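Local coordinates for protein type I polyketide synthase PikAII (PDB 3QP9) that probably epimerises the alpha-substituent of a beta-ketoacyl polyketide intermediate through its C2-type ketoreductase domain, a class that does not reduce the ketone, at residues E266-D274 with L306-A315. Sequence-based numbering, arbitrary orientation.
Sequences EAARRLARD and LVAELADLGA
Arg269 reaches across to Glu309 and Ala272 packs on Leu313 where two neighbouring helices of the Rossmann-fold ketoreductase domain, 262-274 and 304-313, run side by side; the axes of segments 266-274 and 306-313 approach to 9.0 Å, at 23° between their directions. The polar half is a salt-bridge network. Arg269 grips the carboxylate side-on: NE donates to Glu309 OE1 (2.9 Å). Arg269 NH1 meets the syn lone pair of Glu309 OE2 nearly in the guanidinium plane (2.9 Å). The Glu309 chain, with CG anti to its backbone N (chi1 -173°), reaches across and crosses the arginine side chain at about a right angle. Arg269 NH2 also makes a salt bridge, with a weak hydrogen bond, to Glu266 OE2, so carboxylates of both helices hold the guanidinium and limit its rotation; Leu306 CD2 lies over one face. The apolar half is close-set. Ala272 CB rests 3.7 Å from Leu313 CB and also meets Leu310 CD2 and Ala315 CB. Ala268, Leu306 and Leu310 also touch Leu281 of strand 278-283, a partner both helices share. Gly314, at positive phi, ends helix 304-313 in a Schellman motif. At the outer margin, Leu313 CD1 sits 4.1 Å above the plane of the Arg273 guanidinium, over its centre, and Leu313 CD2 approaches Arg273 NE at 3.6 Å.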
loop_
_atom_site.group_PDB
_atom_site.type_symbol
_atom_site.label_atom_id
_atom_site.label_comp_id
_atom_site.label_asym_id
_atom_site.label_seq_id
_atom_site.Cartn_x
_atom_site.Cartn_y
_atom_site.Cartn_z
ATOM N N GLU A 266 21.839 5.093 -10.154
ATOM C CA GLU A 266 21.408 6.123 -11.097
ATOM C C GLU A 266 20.865 7.344 -10.440
ATOM O O GLU A 266 21.140 8.489 -10.901
ATOM C CB GLU A 266 20.429 5.595 -12.177
ATOM C CG GLU A 266 21.148 4.630 -13.224
ATOM C CD GLU A 266 22.306 5.345 -13.972
ATOM O OE1 GLU A 266 22.225 6.557 -14.266
ATOM O OE2 GLU A 266 23.349 4.704 -14.172
ATOM N N ALA A 267 20.065 7.148 -9.375
ATOM C CA ALA A 267 19.519 8.315 -8.629
ATOM C C ALA A 267 20.609 9.179 -8.041
ATOM O O ALA A 267 20.602 10.417 -8.110
ATOM C CB ALA A 267 18.597 7.821 -7.536
ATOM N N ALA A 268 21.583 8.545 -7.427
ATOM C CA ALA A 268 22.732 9.280 -6.914
ATOM C C ALA A 268 23.577 9.926 -8.015
ATOM O O ALA A 268 24.003 11.073 -7.839
ATOM C CB ALA A 268 23.598 8.318 -5.999
ATOM N N ARG A 269 23.768 9.260 -9.164
ATOM C CA ARG A 269 24.438 9.890 -10.312
ATOM C C ARG A 269 23.663 11.119 -10.749
ATOM O O ARG A 269 24.239 12.166 -11.016
ATOM C CB ARG A 269 24.597 8.997 -11.547
ATOM C CG ARG A 269 25.403 7.750 -11.309
ATOM C CD ARG A 269 25.569 6.965 -12.613
ATOM N NE ARG A 269 26.585 5.978 -12.353
ATOM C CZ ARG A 269 26.380 4.684 -12.143
ATOM N NH1 ARG A 269 27.435 3.957 -11.920
ATOM N NH2 ARG A 269 25.163 4.155 -12.165
ATOM N N ARG A 270 22.351 10.974 -10.822
ATOM C CA ARG A 270 21.525 12.113 -11.220
ATOM C C ARG A 270 21.631 13.236 -10.246
ATOM O O ARG A 270 21.664 14.425 -10.656
ATOM C CB ARG A 270 20.051 11.700 -11.432
ATOM C CG ARG A 270 19.090 12.802 -11.721
ATOM C CD ARG A 270 19.368 13.477 -13.072
ATOM N NE ARG A 270 19.033 12.568 -14.159
ATOM C CZ ARG A 270 17.827 12.505 -14.756
ATOM N NH1 ARG A 270 17.661 11.633 -15.733
ATOM N NH2 ARG A 270 16.847 13.337 -14.434
ATOM N N LEU A 271 21.589 12.949 -8.937
ATOM C CA LEU A 271 21.698 14.063 -7.955
ATOM C C LEU A 271 23.032 14.791 -8.098
ATOM O O LEU A 271 23.129 16.030 -8.143
ATOM C CB LEU A 271 21.564 13.455 -6.544
ATOM C CG LEU A 271 20.131 13.041 -6.162
ATOM C CD1 LEU A 271 20.068 12.058 -5.034
ATOM C CD2 LEU A 271 19.491 14.330 -5.706
ATOM N N ALA A 272 24.078 14.038 -8.298
ATOM C CA ALA A 272 25.397 14.702 -8.508
ATOM C C ALA A 272 25.386 15.557 -9.761
ATOM O O ALA A 272 25.811 16.744 -9.734
ATOM C CB ALA A 272 26.426 13.667 -8.653
ATOM N N ARG A 273 24.888 14.982 -10.840
ATOM C CA ARG A 273 24.815 15.743 -12.067
ATOM C C ARG A 273 24.030 17.045 -11.891
ATOM O O ARG A 273 24.400 18.067 -12.428
ATOM C CB ARG A 273 24.354 14.933 -13.298
ATOM C CG ARG A 273 25.468 13.953 -13.839
ATOM C CD ARG A 273 25.121 13.279 -15.220
ATOM N NE ARG A 273 26.188 12.328 -15.588
ATOM C CZ ARG A 273 26.059 11.001 -15.491
ATOM N NH1 ARG A 273 27.084 10.229 -15.840
ATOM N NH2 ARG A 273 24.890 10.446 -15.093
ATOM N N ASP A 274 22.942 16.999 -11.141
ATOM C CA ASP A 274 22.045 18.114 -11.017
ATOM C C ASP A 274 22.580 19.167 -10.054
ATOM O O ASP A 274 22.065 20.271 -9.946
ATOM C CB ASP A 274 20.682 17.601 -10.497
ATOM C CG ASP A 274 19.833 16.924 -11.597
ATOM O OD1 ASP A 274 20.168 17.009 -12.814
ATOM O OD2 ASP A 274 18.822 16.308 -11.236
ATOM N N LEU A 306 31.904 3.753 -7.519
ATOM C CA LEU A 306 30.794 4.683 -7.573
ATOM C C LEU A 306 31.162 6.001 -6.882
ATOM O O LEU A 306 30.900 7.081 -7.418
ATOM C CB LEU A 306 29.598 4.059 -6.832
ATOM C CG LEU A 306 28.181 4.474 -7.264
ATOM C CD1 LEU A 306 27.267 4.581 -6.075
ATOM C CD2 LEU A 306 28.005 5.593 -8.375
ATOM N N VAL A 307 31.779 5.907 -5.722
ATOM C CA VAL A 307 32.279 7.099 -4.990
ATOM C C VAL A 307 33.281 7.954 -5.787
ATOM O O VAL A 307 33.204 9.251 -5.787
ATOM C CB VAL A 307 32.988 6.720 -3.658
ATOM C CG1 VAL A 307 33.629 7.996 -3.020
ATOM C CG2 VAL A 307 31.982 6.050 -2.662
ATOM N N ALA A 308 34.192 7.268 -6.459
ATOM C CA ALA A 308 35.182 7.974 -7.286
ATOM C C ALA A 308 34.443 8.676 -8.455
ATOM O O ALA A 308 34.690 9.863 -8.708
ATOM C CB ALA A 308 36.256 7.084 -7.744
ATOM N N GLU A 309 33.477 7.987 -9.027
ATOM C CA GLU A 309 32.617 8.478 -10.139
ATOM C C GLU A 309 31.801 9.722 -9.710
ATOM O O GLU A 309 31.811 10.770 -10.390
ATOM C CB GLU A 309 31.733 7.364 -10.724
ATOM C CG GLU A 309 30.945 7.837 -12.007
ATOM C CD GLU A 309 29.787 6.906 -12.376
ATOM O OE1 GLU A 309 28.979 7.284 -13.258
ATOM O OE2 GLU A 309 29.685 5.793 -11.808
ATOM N N LEU A 310 31.171 9.647 -8.539
ATOM C CA LEU A 310 30.353 10.736 -8.095
ATOM C C LEU A 310 31.194 11.986 -7.777
ATOM O O LEU A 310 30.707 13.107 -7.922
ATOM C CB LEU A 310 29.557 10.341 -6.876
ATOM C CG LEU A 310 28.533 9.200 -7.150
ATOM C CD1 LEU A 310 28.113 8.655 -5.723
ATOM C CD2 LEU A 310 27.317 9.841 -7.982
ATOM N N ALA A 311 32.438 11.786 -7.308
ATOM C CA ALA A 311 33.383 12.890 -7.088
ATOM C C ALA A 311 33.634 13.597 -8.446
ATOM O O ALA A 311 33.516 14.820 -8.510
ATOM C CB ALA A 311 34.677 12.379 -6.475
ATOM N N ASP A 312 33.928 12.839 -9.511
ATOM C CA ASP A 312 34.030 13.448 -10.874
ATOM C C ASP A 312 32.793 14.242 -11.313
ATOM O O ASP A 312 32.894 15.251 -12.076
ATOM C CB ASP A 312 34.365 12.416 -11.929
ATOM C CG ASP A 312 35.843 11.985 -11.875
ATOM O OD1 ASP A 312 36.622 12.785 -11.361
ATOM O OD2 ASP A 312 36.197 10.873 -12.372
ATOM N N LEU A 313 31.623 13.753 -10.856
ATOM C CA LEU A 313 30.328 14.365 -11.233
ATOM C C LEU A 313 30.018 15.539 -10.344
ATOM O O LEU A 313 29.048 16.295 -10.587
ATOM C CB LEU A 313 29.207 13.293 -11.138
ATOM C CG LEU A 313 29.289 12.221 -12.200
ATOM C CD1 LEU A 313 28.224 11.064 -11.903
ATOM C CD2 LEU A 313 29.147 12.892 -13.616
ATOM N N GLY A 314 30.790 15.679 -9.263
ATOM C CA GLY A 314 30.680 16.885 -8.454
ATOM C C GLY A 314 30.287 16.686 -6.979
ATOM O O GLY A 314 30.048 17.666 -6.254
ATOM N N ALA A 315 30.050 15.464 -6.557
ATOM C CA ALA A 315 29.582 15.300 -5.142
ATOM C C ALA A 315 30.582 14.566 -4.298
ATOM O O ALA A 315 31.187 13.638 -4.779
ATOM C CB ALA A 315 28.266 14.516 -5.081
#